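Side-chain contacts in CDA peptide synthetase I (Streptomyces coelicolor, PDB 5DU9), which belongs to the condensation-domain family of modular peptide synthetases and holds (2S)-2-amino-N-butyl-propanamide in a pocket of the domain: residues S65-D70 and H158-G163; P75-C80 and D193-V198; L21-D26 and A30-G35; L154-I159 and T164-F169. The protein carries 1 engineered substitution. All coordinates share one frame; numbering follows the deposited sequence.

Contact 1 (S65-D70 and H158-G163); sequences SRFLTD and HIVIDG. With UM2 ((2S)-2-amino-N-butyl-propanamide), chain E.
F67, in the middle of strand 65-69, faces I159 in the loop that leaves strand 149-157, with the two CA atoms 9.3 Å apart and no backbone bond between the segments. The phenyl ring bridges the gap, and the side chain of I159, coming from the opposite direction, lies over one of its faces: its CD1 sits 4.0 Å from the F67 ring centroid and only 8° off the ring normal, a CH-pi contact. The side chain of I159 reaches that place because CG1 stands anti to the backbone N (chi1 -158°) and the chain runs on extended. Its second branch presses on the rim, with I159 CG2 3.6 Å from F67 CE1. V160 comes in at the edge instead, its CG1 near the ring plane and 3.7 Å from F67 CE1. The loop carries the HHxxxDG signature of condensation domains: H158 is its second histidine, and D162, its aspartate, forms a salt bridge with R297 and occupies the N-cap position of helix 163-182. H158 turns away from the hydrophobic cluster into the ligand pocket, where NCQ of UM2 donates to H158 NE2 over 2.8 Å, lying at the ring edge in its plane. On the other nitrogen, H158 ND1 makes a weak bond of 3.3 Å to I161 O. I159 O accepts from Q16 NE2, and V19 and W20 of helix 14-24 also pack on I159.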
# COMPACT_ATOMS: atom_id res chain seq x y z
N SER A 65 10.30 -2.91 17.04
CA SER A 65 11.58 -2.36 16.65
C SER A 65 11.63 -0.85 16.77
O SER A 65 10.61 -0.16 16.69
CB SER A 65 11.91 -2.77 15.22
OG SER A 65 12.17 -4.16 15.13
N ARG A 66 12.84 -0.34 16.98
CA ARG A 66 13.11 1.09 16.88
C ARG A 66 14.32 1.28 15.99
O ARG A 66 14.99 0.31 15.62
CB ARG A 66 13.34 1.70 18.25
CG ARG A 66 14.55 1.16 19.00
CD ARG A 66 14.55 1.71 20.40
NE ARG A 66 15.80 1.47 21.11
CZ ARG A 66 16.34 2.33 21.98
NH1 ARG A 66 15.75 3.49 22.23
NH2 ARG A 66 17.47 2.02 22.59
N PHE A 67 14.61 2.53 15.65
CA PHE A 67 15.70 2.85 14.74
C PHE A 67 16.61 3.90 15.34
O PHE A 67 16.17 4.96 15.78
CB PHE A 67 15.13 3.31 13.39
CG PHE A 67 14.31 2.25 12.72
CD1 PHE A 67 12.99 2.04 13.10
CD2 PHE A 67 14.86 1.44 11.74
CE1 PHE A 67 12.23 1.05 12.51
CE2 PHE A 67 14.10 0.46 11.14
CZ PHE A 67 12.79 0.26 11.52
N LEU A 68 17.90 3.57 15.36
CA LEU A 68 18.92 4.41 15.97
C LEU A 68 20.03 4.68 14.96
O LEU A 68 20.06 4.06 13.89
CB LEU A 68 19.49 3.73 17.21
CG LEU A 68 18.46 3.25 18.24
CD1 LEU A 68 19.10 2.30 19.24
CD2 LEU A 68 17.84 4.44 18.96
N THR A 69 20.93 5.60 15.29
CA THR A 69 22.08 5.90 14.44
C THR A 69 23.36 5.51 15.16
O THR A 69 23.46 5.64 16.38
CB THR A 69 22.15 7.39 14.07
OG1 THR A 69 22.07 8.18 15.26
CG2 THR A 69 21.00 7.76 13.14
N ASP A 70 24.35 5.02 14.41
CA ASP A 70 25.63 4.65 15.00
C ASP A 70 26.56 5.86 15.04
O ASP A 70 26.13 6.99 14.78
CB ASP A 70 26.27 3.48 14.23
CG ASP A 70 26.55 3.80 12.77
OD1 ASP A 70 26.71 4.99 12.41
OD2 ASP A 70 26.63 2.84 11.97
N HIS A 158 5.47 3.98 8.18
CA HIS A 158 5.75 3.19 6.99
C HIS A 158 7.07 2.41 7.10
O HIS A 158 7.25 1.39 6.43
CB HIS A 158 5.77 4.09 5.75
CG HIS A 158 5.39 3.38 4.48
ND1 HIS A 158 5.47 2.01 4.34
CD2 HIS A 158 4.90 3.85 3.31
CE1 HIS A 158 5.07 1.67 3.13
NE2 HIS A 158 4.71 2.77 2.48
N ILE A 159 7.98 2.87 7.96
CA ILE A 159 9.28 2.21 8.07
C ILE A 159 9.18 0.81 8.67
O ILE A 159 10.10 0.02 8.49
CB ILE A 159 10.29 3.06 8.89
CG1 ILE A 159 11.72 2.66 8.54
CG2 ILE A 159 10.03 2.94 10.39
CD1 ILE A 159 12.79 3.63 9.04
N VAL A 160 8.09 0.48 9.36
CA VAL A 160 7.97 -0.85 9.98
C VAL A 160 6.95 -1.77 9.28
O VAL A 160 7.04 -2.99 9.43
CB VAL A 160 7.60 -0.77 11.49
CG1 VAL A 160 8.75 -0.19 12.29
CG2 VAL A 160 6.32 0.02 11.71
N ILE A 161 6.02 -1.20 8.53
CA ILE A 161 4.92 -1.99 7.96
C ILE A 161 4.53 -1.51 6.56
O ILE A 161 4.23 -0.32 6.37
CB ILE A 161 3.66 -1.94 8.87
CG1 ILE A 161 3.89 -2.74 10.16
CG2 ILE A 161 2.41 -2.46 8.15
CD1 ILE A 161 4.00 -4.25 9.98
N ASP A 162 4.56 -2.43 5.60
CA ASP A 162 4.05 -2.17 4.26
C ASP A 162 2.69 -2.85 4.05
O ASP A 162 2.15 -3.47 4.97
CB ASP A 162 5.06 -2.64 3.19
CG ASP A 162 5.49 -4.08 3.37
OD1 ASP A 162 4.71 -4.90 3.90
OD2 ASP A 162 6.63 -4.40 2.94
N GLY A 163 2.13 -2.71 2.85
CA GLY A 163 0.80 -3.23 2.58
C GLY A 163 0.67 -4.72 2.81
O GLY A 163 -0.29 -5.18 3.43
CCH UM2 E . 11.32 4.69 -1.11
CCI UM2 E . 10.46 3.95 -0.10
CCJ UM2 E . 9.37 4.84 0.51
CCK UM2 E . 8.14 4.99 -0.38
NCL UM2 E . 7.18 3.90 -0.27
CCM UM2 E . 5.87 4.12 -0.23
OCN UM2 E . 5.37 5.16 0.17
CCO UM2 E . 4.98 3.02 -0.75
CCP UM2 E . 4.78 3.19 -2.25
NCQ UM2 E . 3.66 3.08 -0.10

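Contact 2 (P75-C80 and D193-V198); sequences PYRAYC and DTDRMV
The planar guanidinium of R77 is met at a slant by T194 and D195, both at NH2. T194 offers carbon: its CB lies 3.7 Å from R77 NH2, and its methyl group touches the same nitrogen. D195 brings a carboxylate from the next position along the helix, but D195 OD1 stays 4.1 Å from R77 NH2, too long for a salt bridge. A water fills the step between the charges, hydrogen-bonded at 3.0 Å to R77 NH2 and at 2.7 Å to D195 OD1. The arginine leaves the strand fully extended through its first two torsions and then bends at chi3 (62°), which carries the guanidinium to the helix start. Its other terminal nitrogen, NH1, forms a salt bridge with E61 and a hydrogen bond with S65 OG, while D195 OD1 also bonds H10 ND1. The charge of this buried arginine is probably balanced chiefly by E61, with D195 contributing through the water. D193 is the N-cap of helix 194-205: its OD2 accepts from R196 N over 2.9 Å, on the anti side of the carboxylate and 23° out of its plane. The acidic groups of D193 and D195 would probably interact favourably with the amino end of the helix dipole. The arrangement is that of an N-capped helix start set against one strand of a beta hairpin, joined by an arginine and a bridging water.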
# COMPACT_ATOMS: atom_id res chain seq x y z
N PRO A 75 21.98 4.56 10.04
CA PRO A 75 20.87 3.96 10.79
C PRO A 75 20.99 2.45 10.98
O PRO A 75 21.58 1.76 10.15
CB PRO A 75 19.65 4.28 9.91
CG PRO A 75 20.20 4.32 8.54
CD PRO A 75 21.57 4.93 8.67
N TYR A 76 20.44 1.96 12.09
CA TYR A 76 20.27 0.53 12.29
C TYR A 76 18.98 0.29 13.06
O TYR A 76 18.41 1.22 13.64
CB TYR A 76 21.47 -0.09 13.03
CG TYR A 76 21.69 0.38 14.45
CD1 TYR A 76 21.05 -0.25 15.52
CD2 TYR A 76 22.57 1.41 14.73
CE1 TYR A 76 21.27 0.16 16.83
CE2 TYR A 76 22.80 1.83 16.04
CZ TYR A 76 22.15 1.20 17.08
OH TYR A 76 22.37 1.61 18.38
N ARG A 77 18.50 -0.95 13.03
CA ARG A 77 17.27 -1.32 13.72
C ARG A 77 17.59 -2.11 14.98
O ARG A 77 18.44 -3.00 14.97
CB ARG A 77 16.37 -2.14 12.78
CG ARG A 77 15.05 -2.56 13.41
CD ARG A 77 14.19 -3.33 12.41
NE ARG A 77 14.83 -4.57 11.98
CZ ARG A 77 14.87 -5.68 12.71
NH1 ARG A 77 14.33 -5.72 13.92
NH2 ARG A 77 15.48 -6.76 12.23
N ALA A 78 16.90 -1.76 16.07
CA ALA A 78 17.07 -2.43 17.36
C ALA A 78 15.77 -3.10 17.78
O ALA A 78 14.70 -2.51 17.70
CB ALA A 78 17.53 -1.44 18.41
N TYR A 79 15.89 -4.35 18.24
CA TYR A 79 14.73 -5.16 18.63
C TYR A 79 14.44 -5.01 20.12
O TYR A 79 15.32 -5.22 20.95
CB TYR A 79 14.99 -6.62 18.26
CG TYR A 79 13.96 -7.61 18.77
CD1 TYR A 79 12.61 -7.44 18.52
CD2 TYR A 79 14.36 -8.74 19.47
CE1 TYR A 79 11.68 -8.35 18.97
CE2 TYR A 79 13.44 -9.66 19.92
CZ TYR A 79 12.10 -9.47 19.67
OH TYR A 79 11.18 -10.38 20.12
N CYS A 80 13.19 -4.65 20.44
CA CYS A 80 12.78 -4.38 21.81
C CYS A 80 11.48 -5.11 22.17
O CYS A 80 10.40 -4.57 21.99
CB CYS A 80 12.57 -2.88 22.01
SG CYS A 80 14.02 -1.87 21.65
N ASP A 193 12.26 -14.29 8.93
CA ASP A 193 13.34 -13.57 9.58
C ASP A 193 13.82 -12.38 8.74
O ASP A 193 14.17 -12.53 7.57
CB ASP A 193 14.51 -14.51 9.85
CG ASP A 193 15.66 -13.81 10.53
OD1 ASP A 193 15.57 -13.55 11.75
OD2 ASP A 193 16.66 -13.50 9.84
N THR A 194 13.86 -11.21 9.37
CA THR A 194 14.22 -9.99 8.67
C THR A 194 15.70 -9.98 8.29
O THR A 194 16.05 -9.55 7.19
CB THR A 194 13.92 -8.75 9.53
OG1 THR A 194 12.52 -8.72 9.86
CG2 THR A 194 14.28 -7.47 8.79
N ASP A 195 16.57 -10.45 9.18
CA ASP A 195 18.00 -10.44 8.90
C ASP A 195 18.32 -11.20 7.62
O ASP A 195 19.13 -10.75 6.81
CB ASP A 195 18.80 -11.03 10.07
CG ASP A 195 18.89 -10.08 11.26
OD1 ASP A 195 18.80 -8.85 11.07
OD2 ASP A 195 19.09 -10.58 12.39
N ARG A 196 17.68 -12.35 7.43
CA ARG A 196 17.92 -13.14 6.23
C ARG A 196 17.37 -12.44 4.99
O ARG A 196 17.96 -12.54 3.91
CB ARG A 196 17.29 -14.53 6.37
CG ARG A 196 18.10 -15.48 7.24
CD ARG A 196 17.60 -16.91 7.10
NE ARG A 196 16.54 -17.21 8.06
CZ ARG A 196 15.44 -17.91 7.78
NH1 ARG A 196 15.21 -18.38 6.56
NH2 ARG A 196 14.55 -18.13 8.74
N MET A 197 16.25 -11.75 5.14
CA MET A 197 15.65 -10.99 4.04
C MET A 197 16.60 -9.86 3.62
O MET A 197 16.84 -9.63 2.43
CB MET A 197 14.28 -10.43 4.46
CG MET A 197 13.51 -9.71 3.35
SD MET A 197 11.77 -9.44 3.76
CE MET A 197 11.89 -8.35 5.18
N VAL A 198 17.15 -9.15 4.60
CA VAL A 198 18.11 -8.09 4.33
C VAL A 198 19.38 -8.65 3.69
O VAL A 198 19.94 -8.05 2.77
CB VAL A 198 18.47 -7.33 5.63
CG1 VAL A 198 19.65 -6.39 5.43
CG2 VAL A 198 17.25 -6.56 6.12
O HOH W 1 17.39 -6.84 9.94

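Contact 3 (L21-D26 and A30-G35); sequences LAQQLD and AHYRTG
A22 presses its methyl group on the phenol end of Y32, with A22 CB 3.4 Å from Y32 CZ and a close 3.1 Å from Y32 OH. The ring is brought against A22 of the helix by CG standing anti to the carbonyl carbon of Y32. Q23 slides past Y32 in the opposite direction, with Q23 OE1 4.0 Å from Y32 CB and its amide 77° from the ring plane. A bend at chi2 (64°) folds Q23 back toward the helix end, where its NE2 makes a weak bond of 3.0 Å to D26 O. Q23 OE1 is held twice, by H157 NE2 and by a water 2.6 Å away that in turn accepts from Y32 N at 2.9 Å. D26 crosses H31 at about a right angle, and D26 OD2 comes to 3.1 Å from H31 CD2, at the edge of the imidazole, the planes being 42° apart. H31 ND1 bonds A240 N. A second water accepts from H31 N at 3.2 Å and is weakly bonded to Q23 NE2 and D26 OD2. No direct hydrogen bond joins the segments: at this partly exposed junction of helix 14-24 with the type I turn A30-R33, water couples polar side chains to the turn's amides, and the alanine–tyrosine pair supplies the apolar contact.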
# COMPACT_ATOMS: atom_id res chain seq x y z
N LEU A 21 15.77 8.00 5.19
CA LEU A 21 16.33 9.20 4.57
C LEU A 21 15.26 10.26 4.32
O LEU A 21 15.50 11.45 4.50
CB LEU A 21 17.01 8.87 3.24
CG LEU A 21 18.36 8.14 3.30
CD1 LEU A 21 18.88 7.90 1.89
CD2 LEU A 21 19.38 8.92 4.11
N ALA A 22 14.08 9.82 3.90
CA ALA A 22 13.00 10.75 3.60
C ALA A 22 12.49 11.41 4.89
O ALA A 22 12.13 12.59 4.89
CB ALA A 22 11.86 10.03 2.90
N GLN A 23 12.48 10.65 5.97
CA GLN A 23 12.02 11.17 7.25
C GLN A 23 12.95 12.28 7.73
O GLN A 23 12.50 13.25 8.35
CB GLN A 23 11.95 10.06 8.30
CG GLN A 23 11.28 10.48 9.60
CD GLN A 23 9.82 10.84 9.41
OE1 GLN A 23 8.97 9.96 9.25
NE2 GLN A 23 9.52 12.13 9.41
N GLN A 24 14.24 12.14 7.44
CA GLN A 24 15.24 13.11 7.88
C GLN A 24 15.03 14.49 7.25
O GLN A 24 15.48 15.50 7.80
CB GLN A 24 16.64 12.60 7.54
CG GLN A 24 17.08 11.38 8.34
CD GLN A 24 18.00 11.72 9.50
OE1 GLN A 24 18.95 12.49 9.35
NE2 GLN A 24 17.72 11.15 10.66
N LEU A 25 14.36 14.53 6.10
CA LEU A 25 14.08 15.80 5.42
C LEU A 25 13.03 16.61 6.18
O LEU A 25 12.90 17.81 5.99
CB LEU A 25 13.60 15.55 3.99
CG LEU A 25 14.57 14.83 3.05
CD1 LEU A 25 13.91 14.58 1.70
CD2 LEU A 25 15.85 15.61 2.87
N ASP A 26 12.29 15.92 7.05
CA ASP A 26 11.23 16.54 7.83
C ASP A 26 11.09 15.77 9.14
O ASP A 26 10.12 15.05 9.35
CB ASP A 26 9.91 16.55 7.04
CG ASP A 26 8.79 17.26 7.78
OD1 ASP A 26 9.08 18.08 8.67
OD2 ASP A 26 7.61 17.00 7.45
N ALA A 30 4.84 13.88 9.99
CA ALA A 30 4.08 12.64 10.07
C ALA A 30 3.72 12.12 8.68
O ALA A 30 2.80 11.32 8.52
CB ALA A 30 2.81 12.85 10.89
N HIS A 31 4.47 12.58 7.68
CA HIS A 31 4.11 12.29 6.30
C HIS A 31 4.28 10.82 5.92
O HIS A 31 3.72 10.39 4.92
CB HIS A 31 4.94 13.16 5.35
CG HIS A 31 4.60 14.61 5.44
ND1 HIS A 31 3.31 15.09 5.25
CD2 HIS A 31 5.36 15.70 5.71
CE1 HIS A 31 3.31 16.40 5.39
NE2 HIS A 31 4.53 16.80 5.67
N TYR A 32 5.04 10.07 6.72
CA TYR A 32 5.20 8.64 6.46
C TYR A 32 4.38 7.80 7.45
O TYR A 32 4.62 6.60 7.61
CB TYR A 32 6.69 8.26 6.48
CG TYR A 32 7.35 8.66 5.18
CD1 TYR A 32 7.85 9.94 4.99
CD2 TYR A 32 7.44 7.76 4.13
CE1 TYR A 32 8.43 10.31 3.79
CE2 TYR A 32 8.02 8.13 2.92
CZ TYR A 32 8.51 9.40 2.76
OH TYR A 32 9.08 9.76 1.56
N ARG A 33 3.39 8.43 8.09
CA ARG A 33 2.35 7.69 8.79
C ARG A 33 1.37 7.12 7.78
O ARG A 33 0.82 7.86 6.96
CB ARG A 33 1.58 8.57 9.78
CG ARG A 33 2.36 9.08 10.99
CD ARG A 33 2.70 7.99 11.99
NE ARG A 33 1.57 7.12 12.33
CZ ARG A 33 0.80 7.22 13.41
NH1 ARG A 33 1.00 8.18 14.31
NH2 ARG A 33 -0.18 6.35 13.60
N THR A 34 1.15 5.81 7.84
CA THR A 34 0.22 5.14 6.94
C THR A 34 -0.78 4.35 7.77
O THR A 34 -0.63 4.23 8.99
CB THR A 34 0.95 4.21 5.97
OG1 THR A 34 1.77 3.30 6.71
CG2 THR A 34 1.83 5.01 5.04
N GLY A 35 -1.80 3.81 7.12
CA GLY A 35 -2.78 3.05 7.87
C GLY A 35 -3.80 2.33 7.03
O GLY A 35 -3.97 2.58 5.84
O HOH W 2 7.49 13.67 7.50
O HOH W 3 6.39 10.43 9.28

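Contact 4 (L154-I159 and T164-F169); sequences LGVHHI and TSMALF. With UM2 ((2S)-2-amino-N-butyl-propanamide), chain E.
L154 lies against F169 and M166 where strand 149-157 runs into the loop of the HHxxxDG motif and the chain returns as helix 163-182, a beta-loop-alpha unit of the condensation domain. The short strand and helix segments run at 135° to each other with axes 10.9 Å apart, a spacing filled by apolar side chains. L154 holds two branches toward the helix. CD1 stands 4.1 Å above the plane of the F169 ring, offset toward the rim, while L154 CD2 reaches F169 CD2 at 3.7 Å. That second methyl also touches M166, with L154 CD2 4.1 Å from M166 CG, so it is wedged between two residues of the helix's inner side. F169 turns its ring toward the strand because its CG stands anti to the backbone N (chi1 167°); the same ring meets that of H140 on the neighbouring strand. M166, stretched out beyond CG, runs toward the next inward-pointing strand residue and sets its CE 4.3 Å from V156 CG2, a looser touch; it also packs on S36. At the start of the helix, S165 OG bonds D162 OD1 and G307 N, tying the helix start to the motif aspartate. At the last residue of the strand, the first histidine of the motif, H157 ND1 accepts from I159 N at 3.1 Å, the donor lying 1° from the imidazole plane.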
# COMPACT_ATOMS: atom_id res chain seq x y z
N LEU A 154 -5.45 0.14 12.20
CA LEU A 154 -4.02 -0.12 12.30
C LEU A 154 -3.27 1.06 11.70
O LEU A 154 -3.23 1.23 10.48
CB LEU A 154 -3.64 -1.41 11.57
CG LEU A 154 -2.14 -1.70 11.42
CD1 LEU A 154 -1.49 -1.89 12.78
CD2 LEU A 154 -1.92 -2.91 10.54
N GLY A 155 -2.69 1.88 12.58
CA GLY A 155 -1.86 2.99 12.16
C GLY A 155 -0.42 2.59 12.36
O GLY A 155 -0.08 1.96 13.36
N VAL A 156 0.44 2.93 11.41
CA VAL A 156 1.84 2.57 11.50
C VAL A 156 2.72 3.68 10.97
O VAL A 156 2.25 4.61 10.31
CB VAL A 156 2.15 1.28 10.69
CG1 VAL A 156 1.33 0.10 11.21
CG2 VAL A 156 1.90 1.49 9.20
N HIS A 157 4.01 3.58 11.29
CA HIS A 157 5.02 4.29 10.54
C HIS A 157 5.39 3.41 9.37
O HIS A 157 5.59 2.21 9.55
CB HIS A 157 6.24 4.61 11.39
CG HIS A 157 7.11 5.67 10.79
ND1 HIS A 157 7.82 5.47 9.63
CD2 HIS A 157 7.37 6.94 11.18
CE1 HIS A 157 8.49 6.57 9.33
NE2 HIS A 157 8.23 7.48 10.25
N HIS A 158 5.47 3.98 8.18
CA HIS A 158 5.75 3.19 6.99
C HIS A 158 7.07 2.41 7.10
O HIS A 158 7.25 1.39 6.43
CB HIS A 158 5.77 4.09 5.75
CG HIS A 158 5.39 3.38 4.48
ND1 HIS A 158 5.47 2.01 4.34
CD2 HIS A 158 4.90 3.85 3.31
CE1 HIS A 158 5.07 1.67 3.13
NE2 HIS A 158 4.71 2.77 2.48
N ILE A 159 7.98 2.87 7.96
CA ILE A 159 9.28 2.21 8.07
C ILE A 159 9.18 0.81 8.67
O ILE A 159 10.10 0.02 8.49
CB ILE A 159 10.29 3.06 8.89
CG1 ILE A 159 11.72 2.66 8.54
CG2 ILE A 159 10.03 2.94 10.39
CD1 ILE A 159 12.79 3.63 9.04
N THR A 164 1.65 -5.48 2.31
CA THR A 164 1.67 -6.92 2.49
C THR A 164 1.64 -7.27 3.98
O THR A 164 0.96 -8.21 4.39
CB THR A 164 2.93 -7.53 1.84
OG1 THR A 164 2.87 -7.32 0.42
CG2 THR A 164 3.05 -9.02 2.12
N SER A 165 2.38 -6.51 4.78
CA SER A 165 2.53 -6.82 6.19
C SER A 165 1.29 -6.48 7.00
O SER A 165 1.06 -7.06 8.05
CB SER A 165 3.75 -6.10 6.76
OG SER A 165 4.92 -6.53 6.10
N MET A 166 0.49 -5.53 6.52
CA MET A 166 -0.79 -5.24 7.15
C MET A 166 -1.65 -6.51 7.14
O MET A 166 -2.26 -6.87 8.15
CB MET A 166 -1.52 -4.10 6.44
CG MET A 166 -0.85 -2.75 6.62
SD MET A 166 -1.71 -1.46 5.71
CE MET A 166 -0.70 -0.03 6.12
N ALA A 167 -1.68 -7.18 6.00
CA ALA A 167 -2.45 -8.41 5.86
C ALA A 167 -1.88 -9.51 6.76
O ALA A 167 -2.64 -10.25 7.39
CB ALA A 167 -2.46 -8.87 4.41
N LEU A 168 -0.56 -9.61 6.84
CA LEU A 168 0.07 -10.61 7.71
C LEU A 168 -0.33 -10.36 9.16
O LEU A 168 -0.61 -11.30 9.90
CB LEU A 168 1.59 -10.58 7.57
CG LEU A 168 2.20 -11.09 6.26
CD1 LEU A 168 3.69 -10.81 6.25
CD2 LEU A 168 1.93 -12.57 6.07
N PHE A 169 -0.34 -9.09 9.55
CA PHE A 169 -0.71 -8.72 10.90
C PHE A 169 -2.15 -9.10 11.23
O PHE A 169 -2.42 -9.74 12.25
CB PHE A 169 -0.53 -7.21 11.11
CG PHE A 169 -1.17 -6.71 12.37
CD1 PHE A 169 -0.53 -6.84 13.59
CD2 PHE A 169 -2.43 -6.13 12.34
CE1 PHE A 169 -1.12 -6.39 14.75
CE2 PHE A 169 -3.03 -5.67 13.50
CZ PHE A 169 -2.37 -5.80 14.71
CCH UM2 E . 11.32 4.69 -1.11
CCI UM2 E . 10.46 3.95 -0.10
CCJ UM2 E . 9.37 4.84 0.51
CCK UM2 E . 8.14 4.99 -0.38
NCL UM2 E . 7.18 3.90 -0.27
CCM UM2 E . 5.87 4.12 -0.23
OCN UM2 E . 5.37 5.16 0.17
CCO UM2 E . 4.98 3.02 -0.75
CCP UM2 E . 4.78 3.19 -2.25
NCQ UM2 E . 3.66 3.08 -0.10

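In the fold
Contacts 1, 2 and 4 are buried, whereas contact 3 lies at the surface. Contacts 1 and 2 use the two strands of one hairpin, 65-69 and 75-79, but differ in chemistry: the first is apolar ring packing, the second a buried charge with water. Contacts 1 and 4 share H158 and I159 and are both apolar: contact 1 packs on the HHxxxDG loop itself, while contact 4 joins the strand before it to the helix after it, with I161 packing on M166 and V156. Contacts 3 and 4 meet through neighbouring strands 33-40 and 149-157, where Y32 O probably bonds H158 N. Contact 3, largely water-mediated, and contact 2 do not touch, their nearest atoms being about 6 Å apart.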